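PDB 4KFU: genome packaging NTPase B204 from Sulfolobus turreted icosahedral virus 2, which powers the packaging of DNA into the viral particle as a P-loop NTPase of the FtsK-HerA superfamily, probably by hydrolysing ATP. Local coordinates for residues 16-21 against 47-52; 83-88 against 127-132; 154-159 against 170-175; 100-103 against 108-111; 55-58 against 62-65. All blocks are in the same frame, centred on the assembly; numbering follows the deposited sequence.

How the contacts relate
Contact 1 is the nucleotide site, where the P-loop helix, the magnesium ion and residues 47-52 meet. Contact 4, its centre about 15 Å from that of contact 1, is joined to it through Asp-103 OD2, which lies 2.7 Å from Ser-18 OG. Contact 4 also carries a zinc ligand and is nested within the loop that contact 2 closes; Gly-132 O and Leu-100 N, 2.8 Å apart, join contacts 2 and 4 across neighbouring strands. Contact 3 backs the P-loop from another side, with Phe-157 CZ 3.7 Å from Gly-16 C. Contact 5 lies at the far edge of the sheet, its centre about 35 Å from that of contact 3, and packs on contact 2 through Ile-63 and Ala-87.

Contact 1 of 5, residues 16-21 against 47-52; sequences GKSYLI and GSEYSK. With MG (magnesium ion), chain K; ACP (phosphomethylphosphonic acid adenylate ester), chain E.
The P-loop (Walker A) and its magnesium site meet residues 47-52 here, with Ser-18 and Ile-21 facing Glu-49 and Tyr-50. Ser-18 OG binds the magnesium ion at 2.2 Å; ACP O1B, ACP O2G and three waters complete six ligands. Glu-49 reaches the metal only through its shell: CG lies anti to the backbone N (chi1 171°), and the extended chain carries the carboxylate to two of those waters. The one donating to Glu-49 OE2 at 2.5 Å also donates to ACP O1A, linking residues 47-52 through water to the alpha phosphate. On the nucleotide itself, Lys-17 NZ grips ACP O2B at 2.6 Å, while the Tyr-19 ring lies over the adenine, ACP C5 standing 3.4 Å above its plane. Tyr-50 meets Ile-21 at about a right angle, CE1 lying 3.8 Å from Ile-21 CG2. Asp-103 OD2 hydrogen-bonds Ser-18 OG and, at a very short distance, Tyr-50 OH, consistent with one carboxylate oxygen orienting both. Lys-22 makes a salt bridge with Glu-49 OE2 and a cation-pi contact with Tyr-50. The contact thus spans from the start of helix 17-31 to the loop after strand 35-40, with Tyr-50 packed on Ile-38 of that strand.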
# COMPACT_ATOMS: atom_id res chain seq x y z
N GLY A 16 -1.35 12.39 -5.94
CA GLY A 16 -0.86 12.71 -4.62
C GLY A 16 -0.79 11.52 -3.68
O GLY A 16 -0.56 11.68 -2.49
N LYS A 17 -0.98 10.31 -4.21
CA LYS A 17 -0.97 9.11 -3.35
C LYS A 17 0.41 8.80 -2.73
O LYS A 17 0.49 8.43 -1.56
CB LYS A 17 -1.52 7.88 -4.09
CG LYS A 17 -0.65 7.37 -5.23
CD LYS A 17 -1.37 6.30 -6.04
CE LYS A 17 -0.60 5.92 -7.30
NZ LYS A 17 -0.64 7.02 -8.32
N SER A 18 1.48 8.94 -3.51
CA SER A 18 2.83 8.71 -2.97
C SER A 18 3.20 9.82 -2.01
O SER A 18 3.93 9.60 -1.04
CB SER A 18 3.86 8.61 -4.08
OG SER A 18 3.79 7.36 -4.72
N TYR A 19 2.70 11.02 -2.29
CA TYR A 19 2.91 12.17 -1.41
C TYR A 19 2.30 11.88 -0.05
O TYR A 19 2.88 12.19 0.99
CB TYR A 19 2.27 13.41 -2.02
CG TYR A 19 2.70 14.73 -1.41
CD1 TYR A 19 3.83 15.40 -1.88
CD2 TYR A 19 1.97 15.31 -0.38
CE1 TYR A 19 4.22 16.62 -1.33
CE2 TYR A 19 2.36 16.52 0.18
CZ TYR A 19 3.49 17.17 -0.30
OH TYR A 19 3.86 18.37 0.25
N LEU A 20 1.11 11.29 -0.06
CA LEU A 20 0.45 10.81 1.15
C LEU A 20 1.33 9.81 1.93
O LEU A 20 1.45 9.88 3.16
CB LEU A 20 -0.88 10.15 0.78
CG LEU A 20 -1.99 10.14 1.83
CD1 LEU A 20 -2.26 11.55 2.33
CD2 LEU A 20 -3.27 9.54 1.22
N ILE A 21 1.93 8.87 1.21
CA ILE A 21 2.81 7.89 1.84
C ILE A 21 4.02 8.60 2.46
O ILE A 21 4.36 8.34 3.63
CB ILE A 21 3.27 6.82 0.84
CG1 ILE A 21 2.09 5.92 0.46
CG2 ILE A 21 4.40 5.98 1.42
CD1 ILE A 21 2.40 4.90 -0.62
N GLY A 47 19.53 6.30 -7.61
CA GLY A 47 18.68 5.58 -6.68
C GLY A 47 17.23 5.41 -7.11
O GLY A 47 16.88 5.65 -8.26
N SER A 48 16.39 4.99 -6.17
CA SER A 48 14.97 4.77 -6.46
C SER A 48 14.12 5.79 -5.72
O SER A 48 14.62 6.54 -4.88
CB SER A 48 14.56 3.35 -6.08
OG SER A 48 14.71 3.13 -4.69
N GLU A 49 12.83 5.82 -6.04
CA GLU A 49 11.95 6.89 -5.55
C GLU A 49 12.03 7.07 -4.04
O GLU A 49 12.06 8.20 -3.54
CB GLU A 49 10.50 6.65 -5.97
CG GLU A 49 9.53 7.61 -5.28
CD GLU A 49 8.14 7.60 -5.89
OE1 GLU A 49 7.79 6.60 -6.57
OE2 GLU A 49 7.40 8.59 -5.68
N TYR A 50 12.11 5.97 -3.30
CA TYR A 50 12.08 6.06 -1.84
C TYR A 50 13.46 5.93 -1.17
O TYR A 50 13.53 5.76 0.05
CB TYR A 50 11.13 5.00 -1.28
CG TYR A 50 9.66 5.31 -1.50
CD1 TYR A 50 8.92 6.01 -0.55
CD2 TYR A 50 9.01 4.89 -2.65
CE1 TYR A 50 7.55 6.30 -0.74
CE2 TYR A 50 7.65 5.17 -2.86
CZ TYR A 50 6.93 5.87 -1.90
OH TYR A 50 5.59 6.14 -2.11
N SER A 51 14.54 6.05 -1.95
CA SER A 51 15.91 5.90 -1.42
C SER A 51 16.19 6.71 -0.16
O SER A 51 16.91 6.26 0.73
CB SER A 51 16.95 6.24 -2.49
OG SER A 51 17.08 5.17 -3.42
N LYS A 52 15.62 7.90 -0.06
CA LYS A 52 15.87 8.75 1.10
C LYS A 52 15.18 8.28 2.38
O LYS A 52 15.48 8.78 3.47
CB LYS A 52 15.46 10.20 0.78
MG MG K . 3.76 7.54 -6.88
PG ACP E . 3.63 8.64 -9.79
O1G ACP E . 2.62 7.90 -10.78
O2G ACP E . 3.98 7.64 -8.59
O3G ACP E . 4.87 9.03 -10.52
PB ACP E . 1.77 9.85 -7.74
O1B ACP E . 2.43 8.87 -6.65
O2B ACP E . 0.47 9.34 -8.22
C3B ACP E . 2.86 10.16 -9.15
PA ACP E . 2.61 11.97 -6.05
O1A ACP E . 3.99 11.56 -6.50
O2A ACP E . 2.13 11.68 -4.64
O3A ACP E . 1.52 11.29 -7.03
O5' ACP E . 2.44 13.56 -6.25
C5' ACP E . 2.71 14.24 -7.47
C4' ACP E . 2.94 15.72 -7.14
O4' ACP E . 1.78 16.38 -6.62
C3' ACP E . 4.03 15.89 -6.09
O3' ACP E . 5.25 16.31 -6.71
C2' ACP E . 3.55 16.99 -5.17
O2' ACP E . 4.38 18.12 -5.43
C1' ACP E . 2.12 17.30 -5.57
N9 ACP E . 1.27 17.05 -4.38
C8 ACP E . 0.74 15.86 -4.03
N7 ACP E . 0.01 15.97 -2.88
C5 ACP E . 0.08 17.25 -2.47
C6 ACP E . -0.45 18.04 -1.34
N6 ACP E . -1.22 17.48 -0.37
N1 ACP E . -0.14 19.35 -1.30
C2 ACP E . 0.63 19.93 -2.24
N3 ACP E . 1.15 19.27 -3.30
C4 ACP E . 0.91 17.95 -3.47
O HOH W 1 5.32 6.15 -6.98
O HOH W 2 5.20 9.04 -6.81
O HOH W 3 2.75 5.71 -6.76

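Contact 2 of 5, residues 83-88 against 127-132; sequences KLWQAS and RHAGLG
Within residues 83-88 of helix 78-95, Trp-85 and Ser-88 meet Ala-129, in the turn before strand 131-137, and Leu-131, the strand's first residue. Before them, Leu-84 contributes its carbonyl: O accepts from Ser-88 N at 2.8 Å and from Ser-88 OG at 2.7 Å, the two donors arriving from opposite faces of the carbonyl plane. Trp-85 follows, with CG anti to its own N (chi1 -179°), a torsion that carries the indole out from the helix to the strand. Leu-131 CD1 sits over one face of the six-membered ring, 3.7 Å from the centroid and 22° off the normal, a CH-pi contact. The two side chains run past each other in opposite directions, and CD1 is equally near Trp-85 CZ3 and CH2, 3.5 Å from CH2. Ala-129 CB approaches the same ring obliquely, 4.0 Å from Trp-85 CZ2. The indole N-H is used by Glu-121 OE1 of helix 117-124, a bond that should restrain the rotation of the indole. Last comes Ser-88, whose CB lies 3.8 Å from Leu-131 CD1, while its carbonyl O is near the other methyl, CD2. With its hydroxyl turned back to the helix, Ser-88 offers carbon to the leucine. In this alpha/beta packing of helix on sheet, then, the two segments meet through dispersion and CH-pi contact, while the polar ends of Trp-85 and Ser-88 are satisfied by Glu-121 and Leu-84.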
# COMPACT_ATOMS: atom_id res chain seq x y z
N LYS A 83 9.75 -14.11 -1.48
CA LYS A 83 11.00 -13.98 -0.73
C LYS A 83 10.92 -12.78 0.21
O LYS A 83 11.30 -12.86 1.37
CB LYS A 83 12.16 -13.78 -1.71
CG LYS A 83 13.53 -14.06 -1.14
CD LYS A 83 14.62 -13.33 -1.94
CE LYS A 83 14.38 -13.39 -3.44
NZ LYS A 83 15.47 -12.67 -4.19
N LEU A 84 10.40 -11.67 -0.31
CA LEU A 84 10.25 -10.45 0.50
C LEU A 84 9.33 -10.65 1.68
O LEU A 84 9.55 -10.08 2.76
CB LEU A 84 9.73 -9.31 -0.39
CG LEU A 84 9.32 -8.01 0.32
CD1 LEU A 84 10.50 -7.38 1.03
CD2 LEU A 84 8.72 -7.01 -0.66
N TRP A 85 8.27 -11.43 1.48
CA TRP A 85 7.29 -11.68 2.54
C TRP A 85 7.91 -12.49 3.68
O TRP A 85 7.71 -12.17 4.87
CB TRP A 85 6.05 -12.36 1.96
CG TRP A 85 4.98 -12.65 2.98
CD1 TRP A 85 4.61 -13.88 3.46
CD2 TRP A 85 4.12 -11.69 3.62
NE1 TRP A 85 3.59 -13.73 4.38
CE2 TRP A 85 3.27 -12.41 4.49
CE3 TRP A 85 4.00 -10.30 3.55
CZ2 TRP A 85 2.31 -11.78 5.29
CZ3 TRP A 85 3.04 -9.68 4.34
CH2 TRP A 85 2.22 -10.42 5.20
N GLN A 86 8.66 -13.53 3.34
CA GLN A 86 9.33 -14.34 4.34
C GLN A 86 10.32 -13.51 5.13
O GLN A 86 10.40 -13.62 6.37
CB GLN A 86 10.07 -15.52 3.68
CG GLN A 86 9.16 -16.58 3.07
CD GLN A 86 8.20 -17.20 4.08
OE1 GLN A 86 8.59 -17.54 5.21
NE2 GLN A 86 6.94 -17.36 3.68
N ALA A 87 11.07 -12.67 4.43
CA ALA A 87 12.04 -11.78 5.08
C ALA A 87 11.33 -10.74 5.94
O ALA A 87 11.82 -10.34 6.99
CB ALA A 87 12.95 -11.11 4.04
N SER A 88 10.16 -10.28 5.48
CA SER A 88 9.40 -9.29 6.25
C SER A 88 8.88 -9.87 7.56
O SER A 88 8.86 -9.18 8.58
CB SER A 88 8.22 -8.74 5.42
OG SER A 88 8.68 -8.04 4.27
N ARG A 127 -2.12 -9.90 10.38
CA ARG A 127 -2.01 -9.55 11.80
C ARG A 127 -1.20 -10.59 12.56
O ARG A 127 -0.37 -10.25 13.40
CB ARG A 127 -3.39 -9.34 12.42
CG ARG A 127 -4.22 -8.26 11.73
CD ARG A 127 -5.17 -7.57 12.71
NE ARG A 127 -6.30 -6.94 12.03
CZ ARG A 127 -6.32 -5.68 11.59
NH1 ARG A 127 -5.26 -4.90 11.75
NH2 ARG A 127 -7.41 -5.20 10.99
N HIS A 128 -1.43 -11.87 12.26
CA HIS A 128 -0.68 -12.94 12.91
C HIS A 128 0.78 -12.91 12.48
O HIS A 128 1.66 -13.35 13.22
CB HIS A 128 -1.32 -14.30 12.60
CG HIS A 128 -0.46 -15.47 12.96
ND1 HIS A 128 0.42 -16.06 12.07
CD2 HIS A 128 -0.33 -16.16 14.13
CE1 HIS A 128 1.05 -17.06 12.67
NE2 HIS A 128 0.61 -17.14 13.92
N ALA A 129 1.04 -12.39 11.28
CA ALA A 129 2.40 -12.29 10.76
C ALA A 129 3.10 -11.05 11.30
O ALA A 129 4.31 -10.86 11.09
CB ALA A 129 2.38 -12.27 9.23
N GLY A 130 2.33 -10.21 11.99
CA GLY A 130 2.82 -8.96 12.55
C GLY A 130 3.14 -7.93 11.50
O GLY A 130 4.03 -7.10 11.68
N LEU A 131 2.43 -7.97 10.38
CA LEU A 131 2.69 -7.06 9.27
C LEU A 131 1.44 -6.30 8.84
O LEU A 131 0.42 -6.90 8.49
CB LEU A 131 3.28 -7.82 8.08
CG LEU A 131 4.69 -8.41 8.25
CD1 LEU A 131 4.97 -9.44 7.20
CD2 LEU A 131 5.75 -7.31 8.18
N GLY A 132 1.52 -4.97 8.86
CA GLY A 132 0.52 -4.16 8.19
C GLY A 132 0.94 -4.02 6.73
O GLY A 132 2.08 -4.33 6.37

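Contact 3 of 5, residues 154-159 against 170-175; sequences IIMFYT and KYISAE
Ile-172 has CG1 anti to its carbonyl carbon (chi1 -60°) and an extended CG1-CD1 arm (chi2 176°), which brings CD1 toward Ile-154 and Met-156. Met-156 answers with a chain that turns only at its last torsion (chi3 -75°), bending CE away from the line of the chain and into the reach of Ile-172 CG2. In the alpha/beta sheet of this P-loop NTPase, strand 153-156 leads into helix 162-171, and Ile-172, the first residue to leave helical geometry after that helix, packs back on the strand. Ile-154 and Met-156, alternate residues of the strand, point to the same side and present two neighbouring tips. Ile-154 and Ile-172 meet tip to tip, with Ile-154 CD1 3.8 Å from Ile-172 CG1 and as near its CG2 branch. Ile-154 CG2 is the second branch to touch, lying 4.0 Å from Ile-172 CD1. Tyr-148 of helix 145-150 touches both isoleucines, and Tyr-191 of the adjoining antiparallel strand covers Ile-172. Just beyond, Ser-173 caps helix 174-179, although the bond from Glu-175 N to Ser-173 OG is weak. On the other side of the strand, Phe-157 packs on Lys-17 and Leu-20 of the P-loop helix. Met-156 also approaches tip to tip, its SD standing 3.9 Å from Ile-172 CD1.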
# COMPACT_ATOMS: atom_id res chain seq x y z
N ILE A 154 -9.54 2.10 2.74
CA ILE A 154 -9.31 2.34 1.32
C ILE A 154 -9.36 3.84 1.07
O ILE A 154 -10.36 4.50 1.39
CB ILE A 154 -10.33 1.61 0.43
CG1 ILE A 154 -10.35 0.11 0.76
CG2 ILE A 154 -9.99 1.80 -1.03
CD1 ILE A 154 -11.52 -0.65 0.10
N ILE A 155 -8.28 4.37 0.51
CA ILE A 155 -8.18 5.80 0.24
C ILE A 155 -8.25 6.03 -1.27
O ILE A 155 -7.56 5.36 -2.04
CB ILE A 155 -6.89 6.40 0.84
CG1 ILE A 155 -6.95 6.34 2.37
CG2 ILE A 155 -6.67 7.82 0.34
CD1 ILE A 155 -5.74 6.91 3.07
N MET A 156 -9.11 6.97 -1.70
CA MET A 156 -9.29 7.21 -3.13
C MET A 156 -9.22 8.69 -3.48
O MET A 156 -9.78 9.54 -2.77
CB MET A 156 -10.65 6.63 -3.58
CG MET A 156 -10.67 5.11 -3.58
SD MET A 156 -12.34 4.42 -3.67
CE MET A 156 -12.90 4.71 -2.02
N PHE A 157 -8.53 8.99 -4.58
CA PHE A 157 -8.51 10.36 -5.14
C PHE A 157 -9.51 10.44 -6.29
O PHE A 157 -10.14 9.44 -6.63
CB PHE A 157 -7.11 10.74 -5.62
CG PHE A 157 -6.10 10.88 -4.51
CD1 PHE A 157 -5.72 12.14 -4.04
CD2 PHE A 157 -5.54 9.76 -3.90
CE1 PHE A 157 -4.78 12.28 -3.00
CE2 PHE A 157 -4.60 9.89 -2.85
CZ PHE A 157 -4.23 11.15 -2.40
N TYR A 158 -9.63 11.61 -6.90
CA TYR A 158 -10.63 11.86 -7.92
C TYR A 158 -10.68 10.83 -9.05
O TYR A 158 -9.64 10.47 -9.61
CB TYR A 158 -10.42 13.26 -8.54
CG TYR A 158 -11.14 13.43 -9.86
CD1 TYR A 158 -12.49 13.79 -9.89
CD2 TYR A 158 -10.49 13.23 -11.07
CE1 TYR A 158 -13.18 13.92 -11.10
CE2 TYR A 158 -11.16 13.37 -12.29
CZ TYR A 158 -12.50 13.72 -12.30
OH TYR A 158 -13.17 13.84 -13.51
N THR A 159 -11.88 10.38 -9.38
CA THR A 159 -12.10 9.73 -10.67
C THR A 159 -13.56 9.81 -11.11
O THR A 159 -14.47 9.82 -10.28
CB THR A 159 -11.64 8.26 -10.68
OG1 THR A 159 -11.76 7.74 -12.01
CG2 THR A 159 -12.49 7.41 -9.73
N LYS A 170 -19.10 -1.90 -6.67
CA LYS A 170 -19.26 -3.35 -6.50
C LYS A 170 -18.40 -3.94 -5.37
O LYS A 170 -18.83 -4.89 -4.69
CB LYS A 170 -18.97 -4.05 -7.84
CG LYS A 170 -19.11 -5.59 -7.84
CD LYS A 170 -19.02 -6.11 -9.28
CE LYS A 170 -18.94 -7.64 -9.36
NZ LYS A 170 -20.20 -8.31 -8.91
N TYR A 171 -17.22 -3.38 -5.14
CA TYR A 171 -16.26 -4.04 -4.24
C TYR A 171 -15.90 -3.21 -3.03
O TYR A 171 -15.21 -3.70 -2.13
CB TYR A 171 -14.95 -4.37 -4.97
CG TYR A 171 -15.11 -5.30 -6.13
CD1 TYR A 171 -15.58 -6.60 -5.95
CD2 TYR A 171 -14.77 -4.89 -7.41
CE1 TYR A 171 -15.72 -7.46 -7.04
CE2 TYR A 171 -14.90 -5.75 -8.49
CZ TYR A 171 -15.37 -7.03 -8.30
OH TYR A 171 -15.50 -7.84 -9.38
N ILE A 172 -16.32 -1.96 -3.02
CA ILE A 172 -15.95 -1.05 -1.95
C ILE A 172 -17.22 -0.43 -1.35
O ILE A 172 -17.66 -0.84 -0.28
CB ILE A 172 -15.00 0.07 -2.44
CG1 ILE A 172 -13.71 -0.52 -3.01
CG2 ILE A 172 -14.67 1.04 -1.30
CD1 ILE A 172 -12.78 0.54 -3.61
N SER A 173 -17.80 0.55 -2.04
CA SER A 173 -19.02 1.20 -1.56
C SER A 173 -19.65 2.08 -2.63
O SER A 173 -18.97 2.89 -3.27
CB SER A 173 -18.71 2.03 -0.32
OG SER A 173 -19.81 2.88 -0.01
N ALA A 174 -20.96 1.95 -2.83
CA ALA A 174 -21.67 2.79 -3.80
C ALA A 174 -21.69 4.26 -3.38
O ALA A 174 -21.74 5.16 -4.24
CB ALA A 174 -23.09 2.25 -4.03
N GLU A 175 -21.67 4.51 -2.08
CA GLU A 175 -21.55 5.88 -1.56
C GLU A 175 -20.18 6.48 -1.90
O GLU A 175 -20.07 7.66 -2.21
CB GLU A 175 -21.77 5.88 -0.04
CG GLU A 175 -21.83 7.28 0.61
CD GLU A 175 -21.86 7.24 2.14
OE1 GLU A 175 -22.12 6.15 2.72
OE2 GLU A 175 -21.61 8.28 2.78

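Contact 4 of 5, residues 100-103 against 108-111; sequences LIID and HFKY. With ZN (zinc ion), chain L.
A zinc-binding histidine rests its ring edge near an aliphatic methyl: His-108 NE2 binds the zinc ion at 2.0 Å, while CD2 of the same imidazole lies 4.2 Å from Ile-102 CG2. That methyl is near the plane of the imidazole, so the isoleucine meets the edge beside the coordinating nitrogen and not a face. Asp-39, His-41 and Asp-73 complete the metal site, and the His-108 ring also meets those of His-41 and Phe-81. The other branch of Ile-102 serves the next aromatic residue. With chi1 at -47° CG2 is directed to the imidazole, while the extended CG1 arm (chi2 -166°) carries CD1 to 3.8 Å from Phe-109 CE1. This too is an approach at the ring edge, the two side chains crossing at about a right angle. Strand 98-102 lies within the parallel part of the sheet of this P-loop NTPase, hydrogen-bonded to strands 35-40 and 131-137, and the chain after it turns back so that residues 108 and 109 cover its last residue. The contact is small, 101 Å² summed over both sides, and all three touching residues are buried. Leu-135 of strand 131-137 touches both Ile-102 and Phe-109, and Phe-81 of helix 78-95 packs on Ile-102 while its ring meets that of Phe-109 edge-to-face.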
# COMPACT_ATOMS: atom_id res chain seq x y z
N LEU A 100 4.61 -3.19 5.79
CA LEU A 100 5.18 -3.42 4.47
C LEU A 100 4.50 -2.49 3.46
O LEU A 100 3.30 -2.62 3.20
CB LEU A 100 4.98 -4.88 4.05
CG LEU A 100 5.50 -5.27 2.67
CD1 LEU A 100 7.01 -4.91 2.52
CD2 LEU A 100 5.26 -6.77 2.35
N ILE A 101 5.26 -1.54 2.91
CA ILE A 101 4.76 -0.56 1.96
C ILE A 101 5.11 -0.93 0.52
O ILE A 101 6.28 -1.09 0.17
CB ILE A 101 5.34 0.84 2.24
CG1 ILE A 101 5.14 1.20 3.72
CG2 ILE A 101 4.70 1.88 1.32
CD1 ILE A 101 5.55 2.64 4.07
N ILE A 102 4.08 -1.07 -0.30
CA ILE A 102 4.25 -1.52 -1.67
C ILE A 102 3.68 -0.50 -2.64
O ILE A 102 2.47 -0.47 -2.88
CB ILE A 102 3.57 -2.87 -1.91
CG1 ILE A 102 3.93 -3.85 -0.79
CG2 ILE A 102 3.98 -3.47 -3.28
CD1 ILE A 102 3.60 -5.27 -1.11
N ASP A 103 4.55 0.35 -3.17
CA ASP A 103 4.11 1.29 -4.20
C ASP A 103 4.06 0.54 -5.52
O ASP A 103 4.75 -0.48 -5.68
CB ASP A 103 5.01 2.53 -4.27
CG ASP A 103 4.20 3.82 -4.43
OD1 ASP A 103 3.09 3.77 -5.03
OD2 ASP A 103 4.66 4.89 -3.95
N HIS A 108 2.43 -7.17 -7.93
CA HIS A 108 2.31 -8.38 -7.10
C HIS A 108 0.86 -8.78 -6.81
O HIS A 108 0.59 -9.91 -6.40
CB HIS A 108 3.04 -8.17 -5.77
CG HIS A 108 4.49 -7.83 -5.94
ND1 HIS A 108 5.32 -8.54 -6.79
CD2 HIS A 108 5.26 -6.87 -5.37
CE1 HIS A 108 6.54 -8.02 -6.74
NE2 HIS A 108 6.53 -7.01 -5.89
N PHE A 109 -0.05 -7.83 -7.00
CA PHE A 109 -1.46 -8.06 -6.66
C PHE A 109 -2.38 -7.77 -7.86
O PHE A 109 -3.51 -7.30 -7.70
CB PHE A 109 -1.87 -7.16 -5.50
CG PHE A 109 -1.17 -7.47 -4.19
CD1 PHE A 109 0.11 -6.99 -3.94
CD2 PHE A 109 -1.82 -8.19 -3.20
CE1 PHE A 109 0.74 -7.24 -2.74
CE2 PHE A 109 -1.19 -8.45 -1.99
CZ PHE A 109 0.09 -7.98 -1.76
N LYS A 110 -1.88 -8.06 -9.06
CA LYS A 110 -2.58 -7.68 -10.28
C LYS A 110 -3.94 -8.39 -10.42
O LYS A 110 -4.08 -9.55 -10.06
CB LYS A 110 -1.70 -7.99 -11.49
CG LYS A 110 -1.99 -7.12 -12.69
CD LYS A 110 -1.41 -7.69 -13.98
CE LYS A 110 -1.96 -6.92 -15.18
NZ LYS A 110 -1.42 -7.40 -16.50
N TYR A 111 -4.94 -7.67 -10.92
CA TYR A 111 -6.20 -8.30 -11.31
C TYR A 111 -5.92 -9.54 -12.19
O TYR A 111 -5.14 -9.47 -13.15
CB TYR A 111 -7.07 -7.30 -12.08
CG TYR A 111 -8.44 -7.81 -12.49
CD1 TYR A 111 -9.19 -8.63 -11.64
CD2 TYR A 111 -8.99 -7.47 -13.72
CE1 TYR A 111 -10.44 -9.08 -12.01
CE2 TYR A 111 -10.25 -7.92 -14.10
CZ TYR A 111 -10.97 -8.73 -13.25
OH TYR A 111 -12.22 -9.18 -13.61
ZN ZN L . 7.93 -5.57 -5.70

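Contact 5 of 5, residues 55-58 against 62-65; sequences YNAT and DIVS
Ala-57 and Asp-62 make the tight part of this contact, their CB atoms 3.5 Å apart where the chain leaves strand 55-56 and enters helix 60-65. Ile-63 adds to it from the buried side, CG1 lying 4.2 Å from Ala-57 CB and the rest of the side chain packing on Leu-84 and Ala-87 of helix 78-95. The solvent side is polar and looser. Asp-62 CG stands anti to the carbonyl carbon (chi1 -69°), which turns OD2 back to the strand end. There it accepts from Thr-58 N at 3.2 Å, in a nearly straight bond (175° at the hydrogen) that arrives on the anti side of the carboxylate. The Tyr-55 ring offers its edge to the same oxygen, CE2 3.5 Å from Asp-62 OD2, with ring and carboxylate planes 84° apart. A water donates to Asp-62 OD2 at 2.7 Å and also bonds Tyr-55 OH and Thr-58 OG1, bridging the three side chains. This is the turn of a beta-alpha-beta unit that continues into strand 68-72. One carboxylate oxygen takes both a backbone N-H and a water, so the turn is closed by a polar grip at the surface and by carbon packing beneath; the negative charge is probably eased further by Lys-66, a long and weak partner of OD1.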
# COMPACT_ATOMS: atom_id res chain seq x y z
N TYR A 55 17.26 2.42 4.81
CA TYR A 55 18.48 1.76 4.33
C TYR A 55 18.24 1.03 2.99
O TYR A 55 17.33 0.20 2.89
CB TYR A 55 19.02 0.77 5.36
CG TYR A 55 20.38 0.21 4.97
CD1 TYR A 55 21.55 0.86 5.33
CD2 TYR A 55 20.48 -0.95 4.21
CE1 TYR A 55 22.80 0.35 4.96
CE2 TYR A 55 21.72 -1.46 3.83
CZ TYR A 55 22.87 -0.81 4.21
OH TYR A 55 24.10 -1.33 3.84
N ASN A 56 19.05 1.35 1.99
CA ASN A 56 18.92 0.73 0.67
C ASN A 56 19.51 -0.68 0.67
O ASN A 56 20.72 -0.86 0.48
CB ASN A 56 19.59 1.59 -0.40
CG ASN A 56 18.83 2.88 -0.70
OD1 ASN A 56 18.72 3.29 -1.86
ND2 ASN A 56 18.30 3.52 0.34
N ALA A 57 18.64 -1.68 0.85
CA ALA A 57 19.05 -3.07 1.04
C ALA A 57 19.55 -3.73 -0.24
O ALA A 57 19.02 -3.49 -1.33
CB ALA A 57 17.89 -3.87 1.62
N THR A 58 20.58 -4.57 -0.10
CA THR A 58 21.14 -5.31 -1.23
C THR A 58 21.20 -6.81 -0.94
O THR A 58 21.70 -7.59 -1.75
CB THR A 58 22.57 -4.81 -1.59
OG1 THR A 58 23.42 -4.93 -0.44
CG2 THR A 58 22.54 -3.34 -2.04
N ASP A 62 19.77 -7.67 5.05
CA ASP A 62 19.47 -6.26 5.28
C ASP A 62 17.98 -6.04 5.55
O ASP A 62 17.61 -5.22 6.40
CB ASP A 62 19.89 -5.41 4.08
CG ASP A 62 21.39 -5.32 3.90
OD1 ASP A 62 22.13 -5.79 4.80
OD2 ASP A 62 21.83 -4.79 2.85
N ILE A 63 17.12 -6.77 4.84
CA ILE A 63 15.68 -6.59 5.01
C ILE A 63 15.28 -6.94 6.44
O ILE A 63 14.50 -6.23 7.07
CB ILE A 63 14.88 -7.44 4.01
CG1 ILE A 63 15.28 -7.08 2.59
CG2 ILE A 63 13.38 -7.22 4.20
CD1 ILE A 63 14.53 -7.86 1.53
N VAL A 64 15.83 -8.03 6.96
CA VAL A 64 15.52 -8.44 8.33
C VAL A 64 16.16 -7.53 9.40
O VAL A 64 15.52 -7.20 10.40
CB VAL A 64 15.95 -9.92 8.59
CG1 VAL A 64 15.56 -10.36 10.00
CG2 VAL A 64 15.34 -10.84 7.56
N SER A 65 17.41 -7.12 9.19
CA SER A 65 18.17 -6.45 10.25
C SER A 65 18.00 -4.93 10.35
O SER A 65 18.14 -4.36 11.44
CB SER A 65 19.66 -6.81 10.17
OG SER A 65 20.25 -6.30 8.99
O HOH W 4 24.32 -3.77 2.35